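Long-range contacts in CalS10 (Micromonospora echinospora, PDB 6UK5), which binds S-adenosylmethionine and probably transfers its methyl group to an amino pentose during calicheamicin biosynthesis: residues 39-44 with 70-75; 78-83 with 98-103; 113-118 with 142-147. All coordinates share one frame; numbering follows the deposited sequence.

Contact 1: residues 39-44 with 70-75; sequences DEAADV and ETFATR
The methyl group of Ala41 sits squarely over one face of the Phe72 ring, its CB 4.0 Å from the ring centroid and only 8° off the normal, a CH-pi contact of nearly ideal alignment. Alanine suits this place because a single methyl is small enough to let the flat ring lie close to the backbone of helix 37-51, where Phe72 CE2 comes near Ala41 O. Val44, one turn further on, meets the same ring at its rim instead: its CG1 lies 3.5 Å from Phe72 CZ, and the two side chains run at a slant to each other. Phe72 gets there with CG anti to its own carbonyl carbon (chi1 -80°), which swings the ring out of helix 67-73 and across to its neighbour. Ala41 CB serves a second partner as well, packing 3.7 Å from Thr71 CB, with the methyl CG2 of Thr71 close by. Thr71 thus offers carbon to this helix, while its OG1 hydrogen-bonds His38 ND1. Both helices belong to the Rossmann-like methyltransferase fold: helix 67-73 follows strand 57-61 and a glycine-rich turn, and Val44 and Phe72 also touch Thr119 of strand 115-120, so the aromatic ring fills the seam between the helix pair and the central sheet. The Phe72 side chain is about 8 Å from the bound S-adenosylmethionine. Toward the outside the contact becomes polar. Arg75, its chain bent at both chi2 and chi3, curls back so that NH1 lies obliquely beside the Ala42 carbonyl, 3.6 Å from Ala42 O, without a hydrogen bond, while NH2 makes a salt bridge with Asp46 further along helix 37-51. Within 70-75, Thr74 OG1 donates to Thr71 O over 2.8 Å.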
loop_
_atom_site.group_PDB
_atom_site.type_symbol
_atom_site.label_atom_id
_atom_site.label_comp_id
_atom_site.label_asym_id
_atom_site.label_seq_id
_atom_site.Cartn_x
_atom_site.Cartn_y
_atom_site.Cartn_z
ATOM N N ASP A 39 24.992 7.376 2.383
ATOM C CA ASP A 39 26.076 6.521 2.852
ATOM C C ASP A 39 26.802 5.867 1.683
ATOM O O ASP A 39 28.029 5.712 1.712
ATOM C CB ASP A 39 25.535 5.460 3.809
ATOM C CG ASP A 39 25.041 6.052 5.119
ATOM O OD1 ASP A 39 25.459 7.180 5.460
ATOM O OD2 ASP A 39 24.238 5.384 5.808
ATOM N N GLU A 40 26.062 5.475 0.644
ATOM C CA GLU A 40 26.691 4.887 -0.533
ATOM C C GLU A 40 27.607 5.893 -1.219
ATOM O O GLU A 40 28.781 5.604 -1.481
ATOM C CB GLU A 40 25.618 4.377 -1.494
ATOM C CG GLU A 40 24.851 3.174 -0.955
ATOM C CD GLU A 40 23.668 2.792 -1.824
ATOM O OE1 GLU A 40 23.640 3.212 -3.000
ATOM O OE2 GLU A 40 22.767 2.078 -1.331
ATOM N N ALA A 41 27.088 7.086 -1.515
ATOM C CA ALA A 41 27.910 8.104 -2.163
ATOM C C ALA A 41 29.128 8.443 -1.314
ATOM O O ALA A 41 30.235 8.615 -1.839
ATOM C CB ALA A 41 27.078 9.357 -2.433
ATOM N N ALA A 42 28.942 8.546 0.004
ATOM C CA ALA A 42 30.059 8.851 0.893
ATOM C C ALA A 42 31.132 7.772 0.817
ATOM O O ALA A 42 32.324 8.073 0.681
ATOM C CB ALA A 42 29.553 9.007 2.327
ATOM N N ASP A 43 30.727 6.503 0.916
ATOM C CA ASP A 43 31.688 5.411 0.803
ATOM C C ASP A 43 32.381 5.433 -0.554
ATOM O O ASP A 43 33.605 5.280 -0.640
ATOM C CB ASP A 43 30.985 4.072 1.022
ATOM C CG ASP A 43 31.913 2.890 0.839
ATOM O OD1 ASP A 43 33.145 3.074 0.933
ATOM O OD2 ASP A 43 31.411 1.776 0.590
ATOM N N VAL A 44 31.609 5.625 -1.626
ATOM C CA VAL A 44 32.198 5.706 -2.958
ATOM C C VAL A 44 33.209 6.843 -3.015
ATOM O O VAL A 44 34.297 6.702 -3.587
ATOM C CB VAL A 44 31.095 5.876 -4.021
ATOM C CG1 VAL A 44 31.700 6.203 -5.381
ATOM C CG2 VAL A 44 30.231 4.629 -4.099
ATOM N N GLU A 70 23.773 14.307 -5.188
ATOM C CA GLU A 70 23.570 15.281 -4.122
ATOM C C GLU A 70 24.683 15.217 -3.084
ATOM O O GLU A 70 25.189 16.254 -2.640
ATOM C CB GLU A 70 22.215 15.051 -3.451
ATOM C CG GLU A 70 21.890 16.078 -2.379
ATOM C CD GLU A 70 20.428 16.081 -1.988
ATOM O OE1 GLU A 70 20.050 15.286 -1.106
ATOM O OE2 GLU A 70 19.657 16.874 -2.568
ATOM N N THR A 71 25.082 14.008 -2.688
ATOM C CA THR A 71 26.145 13.873 -1.699
ATOM C C THR A 71 27.527 13.987 -2.335
ATOM O O THR A 71 28.466 14.446 -1.677
ATOM C CB THR A 71 26.002 12.548 -0.950
ATOM O OG1 THR A 71 24.758 12.536 -0.239
ATOM C CG2 THR A 71 27.135 12.378 0.051
ATOM N N PHE A 72 27.678 13.567 -3.594
ATOM C CA PHE A 72 28.963 13.732 -4.266
ATOM C C PHE A 72 29.348 15.204 -4.359
ATOM O O PHE A 72 30.531 15.553 -4.255
ATOM C CB PHE A 72 28.921 13.106 -5.663
ATOM C CG PHE A 72 29.102 11.608 -5.674
ATOM C CD1 PHE A 72 28.258 10.801 -6.419
ATOM C CD2 PHE A 72 30.128 11.011 -4.955
ATOM C CE1 PHE A 72 28.426 9.427 -6.438
ATOM C CE2 PHE A 72 30.298 9.638 -4.969
ATOM C CZ PHE A 72 29.447 8.847 -5.713
ATOM N N ALA A 73 28.360 16.085 -4.561
ATOM C CA ALA A 73 28.656 17.507 -4.707
ATOM C C ALA A 73 29.276 18.086 -3.442
ATOM O O ALA A 73 30.135 18.973 -3.519
ATOM C CB ALA A 73 27.383 18.277 -5.069
ATOM N N THR A 74 28.863 17.595 -2.270
ATOM C CA THR A 74 29.461 18.027 -1.013
ATOM C C THR A 74 30.892 17.533 -0.847
ATOM O O THR A 74 31.583 17.986 0.072
ATOM C CB THR A 74 28.632 17.531 0.176
ATOM O OG1 THR A 74 28.941 16.155 0.434
ATOM C CG2 THR A 74 27.138 17.667 -0.105
ATOM N N ARG A 75 31.348 16.624 -1.709
ATOM C CA ARG A 75 32.638 15.967 -1.560
ATOM C C ARG A 75 33.611 16.260 -2.694
ATOM O O ARG A 75 34.821 16.114 -2.493
ATOM C CB ARG A 75 32.432 14.447 -1.448
ATOM C CG ARG A 75 31.559 14.038 -0.259
ATOM C CD ARG A 75 32.263 14.219 1.079
ATOM N NE ARG A 75 33.557 13.542 1.111
ATOM C CZ ARG A 75 33.723 12.262 1.438
ATOM N NH1 ARG A 75 32.681 11.509 1.770
ATOM N NH2 ARG A 75 34.935 11.731 1.434
#

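Contact 2: residues 78-83 with 98-103; sequences HVEGLE and GVRLHA. With SAM (S-adenosylmethionine), chain D.
His102 and Glu80 join through their side chains: His102 NE2 donates to Glu80 OE1 over 2.6 Å; the donor meets the oxygen nearly along its C-O bond, and that oxygen lies 16° out of the imidazole plane. Carboxylate and ring are turned 26° apart. An acid and a histidine suit each other here, since the bond gives the buried carboxylate a partner. Glu80 reaches it with CG anti to its carbonyl carbon (chi1 -61°) and an extended chain. On the same side, Leu82 CD2 packs 3.7 Å from His102 CB, the two side chains crossing at about a right angle. The backbones beneath hold this pairing in place. His102 N bonds Gly81 O at 2.9 Å, His102 O receives Glu83 N at 3.0 Å, and a weak bond runs from Gly81 N to Arg100 O. This is the parallel pairing of a beta-alpha-beta crossover, in which helix 86-95 connects strand 78-83 to the edge strand 101-103. On the opposite side of the sheet, Leu101 CD2 lies 3.7 Å from Gly81 CA, where glycine puts no side chain in its way; Leu101 also packs on Leu89 and Ala92 of helix 86-95. Glu83, at the strand's C-terminal end, is the acid that in class I methyltransferases grips the ribose: its OE2 accepts from SAM O3' at 3.1 Å, whereas the much shorter modelled approach to O2' is doubtful. Glu83 is itself positioned by backbone amides, Gly64 N bonding OE1 and Ala85 N bonding OE2.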
loop_
_atom_site.group_PDB
_atom_site.type_symbol
_atom_site.label_atom_id
_atom_site.label_comp_id
_atom_site.label_asym_id
_atom_site.label_seq_id
_atom_site.Cartn_x
_atom_site.Cartn_y
_atom_site.Cartn_z
ATOM N N HIS A 78 33.732 19.862 -8.611
ATOM C CA HIS A 78 32.910 19.846 -9.814
ATOM C C HIS A 78 32.287 18.470 -9.979
ATOM O O HIS A 78 32.971 17.447 -9.866
ATOM C CB HIS A 78 33.717 20.225 -11.057
ATOM C CG HIS A 78 32.883 20.366 -12.293
ATOM N ND1 HIS A 78 33.396 20.201 -13.561
ATOM C CD2 HIS A 78 31.558 20.597 -12.451
ATOM C CE1 HIS A 78 32.433 20.366 -14.449
ATOM N NE2 HIS A 78 31.305 20.601 -13.802
ATOM N N VAL A 79 30.990 18.458 -10.251
ATOM C CA VAL A 79 30.210 17.236 -10.375
ATOM C C VAL A 79 29.243 17.410 -11.536
ATOM O O VAL A 79 28.720 18.507 -11.761
ATOM C CB VAL A 79 29.475 16.954 -9.047
ATOM C CG1 VAL A 79 28.312 16.034 -9.253
ATOM C CG2 VAL A 79 30.442 16.379 -8.014
ATOM N N GLU A 80 29.004 16.329 -12.278
ATOM C CA GLU A 80 28.089 16.362 -13.409
ATOM C C GLU A 80 27.282 15.072 -13.447
ATOM O O GLU A 80 27.576 14.103 -12.742
ATOM C CB GLU A 80 28.822 16.558 -14.744
ATOM C CG GLU A 80 29.606 17.853 -14.861
ATOM C CD GLU A 80 30.010 18.158 -16.292
ATOM O OE1 GLU A 80 29.329 17.671 -17.222
ATOM O OE2 GLU A 80 31.009 18.882 -16.487
ATOM N N GLY A 81 26.257 15.067 -14.299
ATOM C CA GLY A 81 25.382 13.922 -14.416
ATOM C C GLY A 81 25.056 13.623 -15.864
ATOM O O GLY A 81 25.116 14.493 -16.736
ATOM N N LEU A 82 24.706 12.362 -16.104
ATOM C CA LEU A 82 24.322 11.879 -17.423
ATOM C C LEU A 82 23.162 10.915 -17.232
ATOM O O LEU A 82 23.257 9.978 -16.432
ATOM C CB LEU A 82 25.513 11.205 -18.117
ATOM C CG LEU A 82 25.478 10.821 -19.601
ATOM C CD1 LEU A 82 24.489 9.699 -19.862
ATOM C CD2 LEU A 82 25.174 12.023 -20.486
ATOM N N GLU A 83 22.069 11.147 -17.953
ATOM C CA GLU A 83 20.818 10.446 -17.698
ATOM C C GLU A 83 19.983 10.438 -18.969
ATOM O O GLU A 83 19.907 11.447 -19.673
ATOM C CB GLU A 83 20.043 11.101 -16.547
ATOM C CG GLU A 83 18.660 10.518 -16.305
ATOM C CD GLU A 83 18.684 9.042 -15.982
ATOM O OE1 GLU A 83 19.730 8.538 -15.522
ATOM O OE2 GLU A 83 17.648 8.384 -16.200
ATOM N N GLY A 98 22.553 24.138 -9.482
ATOM C CA GLY A 98 23.725 24.618 -10.192
ATOM C C GLY A 98 24.666 23.563 -10.736
ATOM O O GLY A 98 25.878 23.792 -10.803
ATOM N N VAL A 99 24.135 22.413 -11.139
ATOM C CA VAL A 99 24.942 21.258 -11.523
ATOM C C VAL A 99 24.666 20.976 -12.992
ATOM O O VAL A 99 23.510 20.765 -13.379
ATOM C CB VAL A 99 24.629 20.030 -10.655
ATOM C CG1 VAL A 99 25.530 18.860 -11.032
ATOM C CG2 VAL A 99 24.769 20.382 -9.186
ATOM N N ARG A 100 25.720 20.966 -13.806
ATOM C CA ARG A 100 25.563 20.644 -15.220
ATOM C C ARG A 100 25.121 19.193 -15.350
ATOM O O ARG A 100 25.866 18.270 -15.002
ATOM C CB ARG A 100 26.863 20.887 -15.983
ATOM C CG ARG A 100 26.708 20.710 -17.495
ATOM C CD ARG A 100 25.782 21.767 -18.102
ATOM N NE ARG A 100 25.508 21.527 -19.520
ATOM C CZ ARG A 100 24.334 21.115 -20.003
ATOM N NH1 ARG A 100 23.302 20.898 -19.197
ATOM N NH2 ARG A 100 24.188 20.927 -21.307
ATOM N N LEU A 101 23.905 18.997 -15.847
ATOM C CA LEU A 101 23.337 17.681 -16.098
ATOM C C LEU A 101 23.095 17.537 -17.592
ATOM O O LEU A 101 22.665 18.487 -18.255
ATOM C CB LEU A 101 22.030 17.491 -15.326
ATOM C CG LEU A 101 22.134 17.639 -13.808
ATOM C CD1 LEU A 101 20.815 17.305 -13.134
ATOM C CD2 LEU A 101 23.234 16.750 -13.246
ATOM N N HIS A 102 23.362 16.345 -18.115
ATOM C CA HIS A 102 23.276 16.079 -19.540
ATOM C C HIS A 102 22.273 14.973 -19.815
ATOM O O HIS A 102 22.250 13.953 -19.119
ATOM C CB HIS A 102 24.643 15.676 -20.105
ATOM C CG HIS A 102 25.741 16.629 -19.761
ATOM N ND1 HIS A 102 26.150 17.633 -20.612
ATOM C CD2 HIS A 102 26.515 16.734 -18.655
ATOM C CE1 HIS A 102 27.129 18.315 -20.045
ATOM N NE2 HIS A 102 27.371 17.788 -18.858
ATOM N N ALA A 103 21.441 15.183 -20.829
ATOM C CA ALA A 103 20.622 14.105 -21.358
ATOM C C ALA A 103 21.480 13.305 -22.325
ATOM O O ALA A 103 22.104 13.873 -23.226
ATOM C CB ALA A 103 19.384 14.652 -22.066
HETATM N N SAM D . 22.198 6.362 -9.852
HETATM C CA SAM D . 20.786 6.152 -9.882
HETATM C C SAM D . 20.183 5.998 -8.451
HETATM O O SAM D . 20.771 5.242 -7.639
HETATM O OXT SAM D . 19.140 6.643 -8.227
HETATM C CB SAM D . 20.460 4.911 -10.724
HETATM C CG SAM D . 19.007 5.010 -11.157
HETATM S SD SAM D . 18.533 3.331 -11.622
HETATM C CE SAM D . 16.757 3.438 -11.478
HETATM C "C5'" SAM D . 18.725 3.204 -13.442
HETATM C "C4'" SAM D . 18.790 4.498 -14.265
HETATM O "O4'" SAM D . 19.520 4.236 -15.477
HETATM C "C3'" SAM D . 17.427 5.054 -14.686
HETATM O "O3'" SAM D . 17.147 6.276 -14.007
HETATM C "C2'" SAM D . 17.552 5.293 -16.203
HETATM O "O2'" SAM D . 17.118 6.598 -16.573
HETATM C "C1'" SAM D . 19.046 5.113 -16.470
HETATM N N9 SAM D . 19.366 4.539 -17.771
HETATM C C8 SAM D . 18.965 3.325 -18.271
HETATM N N7 SAM D . 19.474 3.036 -19.443
HETATM C C5 SAM D . 20.272 4.129 -19.735
HETATM C C6 SAM D . 21.106 4.434 -20.828
HETATM N N6 SAM D . 21.242 3.649 -21.901
HETATM N N1 SAM D . 21.797 5.594 -20.788
HETATM C C2 SAM D . 21.649 6.394 -19.728
HETATM N N3 SAM D . 20.884 6.220 -18.648
HETATM C C4 SAM D . 20.219 5.063 -18.713
HETATM O O HOH W 1 28.007 20.583 -12.994
#

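Contact 3: residues 113-118 with 142-147; sequences VTFDAV and SAHLAP
Phe115 and Leu145 pair in a short parallel bridge where the chain, having left strand 115-120 and crossed over through helix 131-143, returns beside that strand's beginning; strand 149-153, whose Val150 bonds Asp116 and Val118, carries the beta-alpha-beta pairing on in the Rossmann-like sheet. Two backbone hydrogen bonds define the bridge, both made by Phe115 to the residues flanking Leu145. Phe115 N donates to His144 O over 2.6 Å, and Phe115 O receives Ala146 N at 3.0 Å in an almost straight bond of 171°. Weaker CA-H...O contacts support them: Thr114 CA lies 3.2 Å from His144 O, and Leu145 CA approaches Phe115 O. His144 is the first residue after helix 131-143 to leave the helical conformation, consistent with its carbonyl being turned to the strand.

Apolar packing forms a second group. Leu145 CD2 rests 3.7 Å from Val118 CG2, the branched tips meeting at a slant, which suits two buried aliphatic residues. Val118 also touches Val61, and Leu145 packs on Arg251. The aromatic groups form another set. Phe115 and His144 lie side by side and point the same way, with Phe115 CD1 4.2 Å from His144 CB and the Phe115 ring edge turned to the His144 carbonyl oxygen. Each ring also has a partner outside the two segments: Arg57 makes a cation-pi contact with Phe115, and Phe109 stacks on His144. A histidine fits because both its nitrogens are used, ND1 with Ala140 O and NE2 with Leu111 N, a pattern consistent with a neutral ring protonated at ND1. At the exposed end, Thr114 has OG1 between its backbone N and carbonyl carbon (chi1 63°), which brings that oxygen 4.0 Å from Ala146 CB.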
loop_
_atom_site.group_PDB
_atom_site.type_symbol
_atom_site.label_atom_id
_atom_site.label_comp_id
_atom_site.label_asym_id
_atom_site.label_seq_id
_atom_site.Cartn_x
_atom_site.Cartn_y
_atom_site.Cartn_z
ATOM N N VAL A 113 34.975 16.162 -22.546
ATOM C CA VAL A 113 35.785 16.464 -21.376
ATOM C C VAL A 113 36.078 15.178 -20.621
ATOM O O VAL A 113 35.311 14.211 -20.682
ATOM C CB VAL A 113 35.062 17.477 -20.460
ATOM C CG1 VAL A 113 35.036 18.851 -21.110
ATOM C CG2 VAL A 113 33.647 16.998 -20.144
ATOM N N THR A 114 37.202 15.167 -19.910
ATOM C CA THR A 114 37.558 14.071 -19.022
ATOM C C THR A 114 37.151 14.396 -17.588
ATOM O O THR A 114 36.919 15.553 -17.226
ATOM C CB THR A 114 39.059 13.763 -19.077
ATOM O OG1 THR A 114 39.809 14.893 -18.611
ATOM C CG2 THR A 114 39.487 13.400 -20.488
ATOM N N PHE A 115 37.072 13.350 -16.771
ATOM C CA PHE A 115 36.776 13.471 -15.353
ATOM C C PHE A 115 37.790 12.652 -14.565
ATOM O O PHE A 115 38.421 11.733 -15.094
ATOM C CB PHE A 115 35.355 12.982 -15.039
ATOM C CG PHE A 115 34.273 13.760 -15.737
ATOM C CD1 PHE A 115 34.033 13.564 -17.088
ATOM C CD2 PHE A 115 33.477 14.657 -15.044
ATOM C CE1 PHE A 115 33.039 14.264 -17.741
ATOM C CE2 PHE A 115 32.477 15.361 -15.691
ATOM C CZ PHE A 115 32.256 15.162 -17.043
ATOM N N ASP A 116 37.949 12.997 -13.287
ATOM C CA ASP A 116 38.776 12.184 -12.405
ATOM C C ASP A 116 38.085 10.892 -11.989
ATOM O O ASP A 116 38.766 9.941 -11.589
ATOM C CB ASP A 116 39.162 12.971 -11.151
ATOM C CG ASP A 116 40.102 14.121 -11.449
ATOM O OD1 ASP A 116 41.207 13.862 -11.974
ATOM O OD2 ASP A 116 39.731 15.281 -11.153
ATOM N N ALA A 117 36.758 10.832 -12.076
ATOM C CA ALA A 117 36.026 9.645 -11.666
ATOM C C ALA A 117 34.682 9.617 -12.378
ATOM O O ALA A 117 34.059 10.662 -12.580
ATOM C CB ALA A 117 35.823 9.619 -10.146
ATOM N N VAL A 118 34.247 8.419 -12.756
ATOM C CA VAL A 118 32.943 8.203 -13.371
ATOM C C VAL A 118 32.268 7.056 -12.635
ATOM O O VAL A 118 32.846 5.971 -12.513
ATOM C CB VAL A 118 33.063 7.882 -14.874
ATOM C CG1 VAL A 118 31.693 7.564 -15.455
ATOM C CG2 VAL A 118 33.734 9.027 -15.621
ATOM N N SER A 142 34.899 5.032 -19.820
ATOM C CA SER A 142 36.354 5.071 -19.716
ATOM C C SER A 142 36.953 6.169 -20.587
ATOM O O SER A 142 37.978 6.758 -20.223
ATOM C CB SER A 142 36.937 3.712 -20.099
ATOM O OG SER A 142 38.352 3.721 -20.023
ATOM N N ALA A 143 36.336 6.458 -21.734
ATOM C CA ALA A 143 36.843 7.524 -22.590
ATOM C C ALA A 143 36.789 8.872 -21.887
ATOM O O ALA A 143 37.600 9.759 -22.175
ATOM C CB ALA A 143 36.045 7.574 -23.891
ATOM N N HIS A 144 35.837 9.045 -20.975
ATOM C CA HIS A 144 35.672 10.273 -20.214
ATOM C C HIS A 144 36.546 10.313 -18.966
ATOM O O HIS A 144 36.383 11.216 -18.139
ATOM C CB HIS A 144 34.196 10.435 -19.840
ATOM C CG HIS A 144 33.321 10.775 -21.006
ATOM N ND1 HIS A 144 32.924 9.838 -21.935
ATOM C CD2 HIS A 144 32.758 11.945 -21.389
ATOM C CE1 HIS A 144 32.168 10.419 -22.849
ATOM N NE2 HIS A 144 32.046 11.696 -22.537
ATOM N N LEU A 145 37.454 9.354 -18.806
ATOM C CA LEU A 145 38.378 9.320 -17.683
ATOM C C LEU A 145 39.741 9.859 -18.090
ATOM O O LEU A 145 40.264 9.514 -19.154
ATOM C CB LEU A 145 38.544 7.899 -17.144
ATOM C CG LEU A 145 37.407 7.358 -16.282
ATOM C CD1 LEU A 145 37.655 5.898 -15.959
ATOM C CD2 LEU A 145 37.259 8.177 -15.010
ATOM N N ALA A 146 40.314 10.703 -17.235
ATOM C CA ALA A 146 41.707 11.076 -17.381
ATOM C C ALA A 146 42.591 9.896 -16.985
ATOM O O ALA A 146 42.124 8.947 -16.348
ATOM C CB ALA A 146 42.027 12.291 -16.517
ATOM N N PRO A 147 43.871 9.923 -17.355
ATOM C CA PRO A 147 44.767 8.830 -16.950
ATOM C C PRO A 147 44.798 8.699 -15.434
ATOM O O PRO A 147 44.863 9.692 -14.706
ATOM C CB PRO A 147 46.128 9.245 -17.518
ATOM C CG PRO A 147 45.822 10.245 -18.582
ATOM C CD PRO A 147 44.567 10.943 -18.159
#

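How the contacts relate
Contacts 1 and 2 are mainly buried, whereas contact 3 lies only partly inside, with exposed residues at its margin. Contacts 2 and 3 are both parallel strand pairings that reach the same seven-stranded sheet, so main-chain hydrogen bonds dominate them; contact 1 joins two helices and has no hydrogen bond across it, relying on carbon packing. Contact 2 alone touches the cofactor directly. Contact 2 meets both of the others: Val79 CG2 packs on the backbone of Phe72 and Ala73 of contact 1, while Glu80 CD lies 3.8 Å from Phe115 CE2 of contact 3. Contacts 1 and 3 do not touch, their nearest atoms being about 7 Å apart.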